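PDB 4JPQ: uncharacterized protein from Bacteroides uniformis, which is of unknown function but probably binds carbohydrate through a fold of the carbohydrate-binding family 9 type. Local coordinates for residues 78-83 / 110-115; 85-90 / 106-111. One frame throughout, in Å; residues are numbered along the deposited sequence.

Contact 1: 78-83 / 110-115; sequences SGDNGR and AGRLLI. With SO4 (sulfate ion), chain D.
Asp80 and Asn81 reach from the loop 78-83 to strand 113-115 and take up its backbone with both main chain and side chains. Asn81 N gives a nearly straight hydrogen bond to Leu113 O (2.7 Å), and the two side chains occupy the amides before and after it. Asp80 OD1 accepts from Leu113 N at 3.2 Å, but the N-H arrives from well above the carboxylate plane, 57° out of it. The same oxygen forms a salt bridge with Arg137, which also binds Gly111 O; OD1 thus has two partners, and the guanidinium probably helps to stabilise its negative charge.

Asn81 CG stands beside its own backbone N (chi1 -65°), a torsion that carries the amide along the strand until OD1 accepts from Ile115 N at 3.3 Å. With ND2 bound to Ala127 O, the flip of this amide is fixed. Its side chain crosses that of Leu114 at about a right angle, Leu114 CD1 lying 3.6 Å from Asn81 OD1. Arg112, bent at chi2 and chi3, lays CD over the Gly79 backbone, 3.9 Å from Gly79 C, and sends its guanidinium on to Gly143 O.

On the far side of the loop a sulfate, probably from the crystallisation liquor, is gripped by main-chain amides: Arg83 N meets SO4 O4 at 2.8 Å and Ser78 N meets SO4 O2 at 3.1 Å. Gly79 to Gly82 form a type II beta turn with Asn81 in the left-handed region at its third position, whose Asp80 and Asn81 hydrogen-bond to the backbone of strand 113-118 and join this loop to the beta fold.

Contact 2: 85-90 / 106-111; sequences WEDACV and ECNCAG
Cys89 and Asn108 face each other as an antiparallel non-hydrogen-bonded pair, their CA atoms 4.2 Å apart, and Val90 and Cys107 follow as the hydrogen-bonded pair. There Cys107 N donates to Val90 O at 3.0 Å and Val90 N to Cys107 O at 3.1 Å. Beyond the pairing, Cys109 N still reaches Ala88 O (2.9 Å). The chain 106-111 then leaves through a type I beta turn from Asn108 to Gly111, closed by Gly111 N on Asn108 O.

The strands 89-95 and 102-108 form a beta hairpin within the beta-rich fold of this carbohydrate-binding family 9 protein, and the segments described here lie at its open end, where the chains diverge.

Asp87 and Asn108 run side by side and point the same way. Asn108 ND2 donates to Asp87 OD2 at 3.0 Å; the acceptor lies in the amide plane, yet the donor stands above the carboxylate, 42° out of its plane. Asn108 CG sits between its backbone N and carbonyl carbon (chi1 70°), which leaves OD1 turned back over the following turn to accept from Arg112 N and, weakly, from Ala110 N. Asp87 is bound further by Arg74, through a salt bridge, and by Val76 N and Ala77 N, a network likely to keep it ionised.

Val90 and Cys107 occupy one face and pack on Leu157 of strand 152-162. On the other, Cys89 SG approaches Glu106 CB at 4.1 Å. Glu106, extended beyond CG, brings OE1 to 3.7 Å from Trp85 CB, and its OE2 accepts from Asn104 ND2.

Overall arrangement
Contacts 1 and 2 show how one stretch of chain can serve two neighbours: they share Ala110 and Gly111, the bend between strands 102-108 and 113-118, and their centres lie 7 Å apart. The two strands are adjacent in a sheet, with Leu114 N 2.7 Å from Glu106 O in a probable hydrogen bond. Packing continues the link, Leu114 CD2 lying 3.7 Å from Trp85 CZ3. The nearest atoms of the sulfate held in contact 1 and the Asp87 side chain of contact 2 are about 6 Å apart, and the side chain of Glu106 comes within about 5 Å of a bound 3-cyclohexyl-1-propylsulfonic acid. Both molecules probably came from crystallisation, though they may mark pockets.

Contact 1: 78-83 / 110-115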
loop_
_atom_site.group_PDB
_atom_site.type_symbol
_atom_site.label_atom_id
_atom_site.label_comp_id
_atom_site.label_asym_id
_atom_site.label_seq_id
_atom_site.Cartn_x
_atom_site.Cartn_y
_atom_site.Cartn_z
ATOM N N SER A 78 8.259 16.281 3.174
ATOM C CA SER A 78 7.613 17.528 2.719
ATOM C C SER A 78 6.837 17.433 1.406
ATOM O O SER A 78 5.977 18.279 1.153
ATOM C CB SER A 78 8.619 18.686 2.656
ATOM O OG SER A 78 9.628 18.422 1.709
ATOM N N GLY A 79 7.146 16.451 0.566
ATOM C CA GLY A 79 6.436 16.280 -0.707
ATOM C C GLY A 79 6.315 14.842 -1.150
ATOM O O GLY A 79 6.855 13.937 -0.508
ATOM N N ASP A 80 5.569 14.641 -2.242
ATOM C CA ASP A 80 5.416 13.321 -2.846
ATOM C C ASP A 80 6.782 12.880 -3.341
ATOM O O ASP A 80 7.657 13.710 -3.620
ATOM C CB ASP A 80 4.391 13.308 -3.993
ATOM C CG ASP A 80 2.950 13.486 -3.523
ATOM O OD1 ASP A 80 2.653 13.456 -2.302
ATOM O OD2 ASP A 80 2.098 13.663 -4.410
ATOM N N ASN A 81 6.962 11.565 -3.401
ATOM C CA ASN A 81 8.252 10.943 -3.718
ATOM C C ASN A 81 9.351 11.290 -2.705
ATOM O O ASN A 81 10.534 11.176 -2.995
ATOM C CB ASN A 81 8.714 11.217 -5.164
ATOM C CG ASN A 81 7.806 10.596 -6.210
ATOM O OD1 ASN A 81 7.093 9.617 -5.953
ATOM N ND2 ASN A 81 7.883 11.126 -7.433
ATOM N N GLY A 82 8.940 11.624 -1.486
ATOM C CA GLY A 82 9.855 11.906 -0.410
ATOM C C GLY A 82 10.251 10.606 0.270
ATOM O O GLY A 82 9.911 9.512 -0.182
ATOM N N ARG A 83 10.893 10.747 1.425
ATOM C CA ARG A 83 11.467 9.647 2.210
ATOM C C ARG A 83 10.405 9.115 3.178
ATOM O O ARG A 83 10.589 9.094 4.390
ATOM C CB ARG A 83 12.764 10.168 2.891
ATOM C CG ARG A 83 13.771 10.750 1.872
ATOM C CD ARG A 83 14.953 11.496 2.476
ATOM N NE ARG A 83 15.664 10.653 3.424
ATOM C CZ ARG A 83 16.496 9.656 3.113
ATOM N NH1 ARG A 83 16.740 9.316 1.854
ATOM N NH2 ARG A 83 17.086 8.969 4.091
ATOM N N ALA A 110 0.396 11.054 6.769
ATOM C CA ALA A 110 -0.099 12.392 6.382
ATOM C C ALA A 110 -0.583 12.485 4.930
ATOM O O ALA A 110 -1.043 13.551 4.518
ATOM C CB ALA A 110 0.963 13.451 6.650
ATOM N N GLY A 111 -0.478 11.396 4.164
ATOM C CA GLY A 111 -0.911 11.366 2.767
ATOM C C GLY A 111 0.141 11.589 1.696
ATOM O O GLY A 111 -0.195 11.538 0.512
ATOM N N ARG A 112 1.387 11.872 2.075
ATOM C CA ARG A 112 2.474 12.022 1.097
ATOM C C ARG A 112 2.703 10.637 0.502
ATOM O O ARG A 112 2.800 9.651 1.262
ATOM C CB ARG A 112 3.784 12.467 1.743
ATOM C CG ARG A 112 3.808 13.794 2.461
ATOM C CD ARG A 112 3.499 14.992 1.567
ATOM N NE ARG A 112 2.091 15.380 1.662
ATOM C CZ ARG A 112 1.536 16.049 2.689
ATOM N NH1 ARG A 112 2.237 16.404 3.783
ATOM N NH2 ARG A 112 0.237 16.342 2.641
ATOM N N LEU A 113 2.826 10.578 -0.826
ATOM C CA LEU A 113 2.978 9.314 -1.565
ATOM C C LEU A 113 4.239 9.237 -2.413
ATOM O O LEU A 113 4.658 10.225 -3.018
ATOM C CB LEU A 113 1.786 9.156 -2.502
ATOM C CG LEU A 113 1.676 8.012 -3.524
ATOM C CD1 LEU A 113 1.469 6.672 -2.843
ATOM C CD2 LEU A 113 0.535 8.301 -4.492
ATOM N N LEU A 114 4.790 8.029 -2.473
ATOM C CA LEU A 114 5.935 7.671 -3.308
ATOM C C LEU A 114 5.491 6.517 -4.207
ATOM O O LEU A 114 4.849 5.559 -3.720
ATOM C CB LEU A 114 7.102 7.189 -2.453
ATOM C CG LEU A 114 8.279 6.472 -3.142
ATOM C CD1 LEU A 114 9.107 7.452 -3.939
ATOM C CD2 LEU A 114 9.150 5.756 -2.130
ATOM N N ILE A 115 5.830 6.615 -5.494
ATOM C CA ILE A 115 5.586 5.546 -6.460
ATOM C C ILE A 115 6.838 5.357 -7.301
ATOM O O ILE A 115 7.389 6.335 -7.793
ATOM C CB ILE A 115 4.444 5.823 -7.467
ATOM C CG1 ILE A 115 3.165 6.298 -6.792
ATOM C CG2 ILE A 115 4.133 4.551 -8.270
ATOM C CD1 ILE A 115 2.087 6.733 -7.776
HETATM S S SO4 D . 11.333 14.698 1.950
HETATM O O1 SO4 D . 12.623 14.731 1.216
HETATM O O2 SO4 D . 11.342 15.670 3.082
HETATM O O3 SO4 D . 10.192 15.006 1.027
HETATM O O4 SO4 D . 11.209 13.341 2.528
#

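Contact 2: 85-90 / 106-111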
loop_
_atom_site.group_PDB
_atom_site.type_symbol
_atom_site.label_atom_id
_atom_site.label_comp_id
_atom_site.label_asym_id
_atom_site.label_seq_id
_atom_site.Cartn_x
_atom_site.Cartn_y
_atom_site.Cartn_z
ATOM N N TRP A 85 9.050 6.064 3.768
ATOM C CA TRP A 85 9.353 4.830 4.522
ATOM C C TRP A 85 9.923 5.112 5.933
ATOM O O TRP A 85 9.868 4.236 6.812
ATOM C CB TRP A 85 10.298 3.903 3.726
ATOM C CG TRP A 85 11.617 4.532 3.449
ATOM C CD1 TRP A 85 12.701 4.518 4.255
ATOM C CD2 TRP A 85 11.967 5.327 2.317
ATOM N NE1 TRP A 85 13.721 5.260 3.708
ATOM C CE2 TRP A 85 13.302 5.759 2.506
ATOM C CE3 TRP A 85 11.282 5.729 1.157
ATOM C CZ2 TRP A 85 13.977 6.563 1.571
ATOM C CZ3 TRP A 85 11.948 6.526 0.221
ATOM C CH2 TRP A 85 13.287 6.935 0.435
ATOM N N GLU A 86 10.498 6.304 6.121
ATOM C CA GLU A 86 11.022 6.739 7.435
ATOM C C GLU A 86 9.932 7.171 8.395
ATOM O O GLU A 86 10.093 7.044 9.617
ATOM C CB GLU A 86 12.000 7.884 7.265
ATOM C CG GLU A 86 13.212 7.525 6.427
ATOM C CD GLU A 86 14.170 8.664 6.275
ATOM O OE1 GLU A 86 13.774 9.838 6.468
ATOM O OE2 GLU A 86 15.327 8.369 5.957
ATOM N N ASP A 87 8.858 7.720 7.830
ATOM C CA ASP A 87 7.663 8.144 8.553
ATOM C C ASP A 87 6.796 6.891 8.788
ATOM O O ASP A 87 7.128 5.813 8.289
ATOM C CB ASP A 87 6.883 9.170 7.701
ATOM C CG ASP A 87 7.668 10.438 7.436
ATOM O OD1 ASP A 87 8.341 10.933 8.363
ATOM O OD2 ASP A 87 7.576 10.995 6.319
ATOM N N ALA A 88 5.720 7.025 9.578
ATOM C CA ALA A 88 4.746 5.925 9.785
ATOM C C ALA A 88 4.126 5.734 8.417
ATOM O O ALA A 88 3.474 6.647 7.896
ATOM C CB ALA A 88 3.684 6.285 10.810
ATOM N N CYS A 89 4.343 4.557 7.840
ATOM C CA CYS A 89 4.032 4.314 6.445
ATOM C C CYS A 89 3.424 2.961 6.156
ATOM O O CYS A 89 3.884 1.958 6.696
ATOM C CB CYS A 89 5.367 4.443 5.709
ATOM S SG CYS A 89 5.386 4.187 3.934
ATOM N N VAL A 90 2.418 2.958 5.270
ATOM C CA VAL A 90 1.786 1.737 4.746
ATOM C C VAL A 90 2.139 1.678 3.260
ATOM O O VAL A 90 2.276 2.729 2.601
ATOM C CB VAL A 90 0.271 1.661 4.939
ATOM C CG1 VAL A 90 -0.046 1.535 6.422
ATOM C CG2 VAL A 90 -0.470 2.835 4.301
ATOM N N GLU A 106 4.045 3.678 -1.754
ATOM C CA GLU A 106 4.349 3.872 -0.338
ATOM C C GLU A 106 3.743 5.208 0.050
ATOM O O GLU A 106 4.002 6.214 -0.608
ATOM C CB GLU A 106 5.863 3.846 -0.122
ATOM C CG GLU A 106 6.528 2.578 -0.661
ATOM C CD GLU A 106 8.018 2.468 -0.378
ATOM O OE1 GLU A 106 8.537 3.174 0.497
ATOM O OE2 GLU A 106 8.685 1.642 -1.037
ATOM N N CYS A 107 2.936 5.215 1.109
ATOM C CA CYS A 107 2.223 6.424 1.542
ATOM C C CYS A 107 2.341 6.629 3.051
ATOM O O CYS A 107 2.038 5.701 3.822
ATOM C CB CYS A 107 0.765 6.274 1.134
ATOM S SG CYS A 107 -0.134 7.825 1.056
ATOM N N ASN A 108 2.837 7.792 3.488
ATOM C CA ASN A 108 2.939 8.050 4.943
ATOM C C ASN A 108 1.580 8.430 5.492
ATOM O O ASN A 108 0.664 8.766 4.721
ATOM C CB ASN A 108 4.047 9.050 5.348
ATOM C CG ASN A 108 3.782 10.501 4.941
ATOM O OD1 ASN A 108 2.700 10.880 4.505
ATOM N ND2 ASN A 108 4.802 11.339 5.126
ATOM N N CYS A 109 1.470 8.411 6.820
ATOM C CA CYS A 109 0.207 8.718 7.520
ATOM C C CYS A 109 -0.402 10.106 7.260
ATOM O O CYS A 109 -1.586 10.298 7.514
ATOM C CB CYS A 109 0.355 8.488 9.024
ATOM S SG CYS A 109 1.551 9.572 9.821
ATOM N N ALA A 110 0.396 11.054 6.769
ATOM C CA ALA A 110 -0.099 12.392 6.382
ATOM C C ALA A 110 -0.583 12.485 4.930
ATOM O O ALA A 110 -1.043 13.551 4.518
ATOM C CB ALA A 110 0.963 13.451 6.650
ATOM N N GLY A 111 -0.478 11.396 4.164
ATOM C CA GLY A 111 -0.911 11.366 2.767
ATOM C C GLY A 111 0.141 11.589 1.696
ATOM O O GLY A 111 -0.195 11.538 0.512
#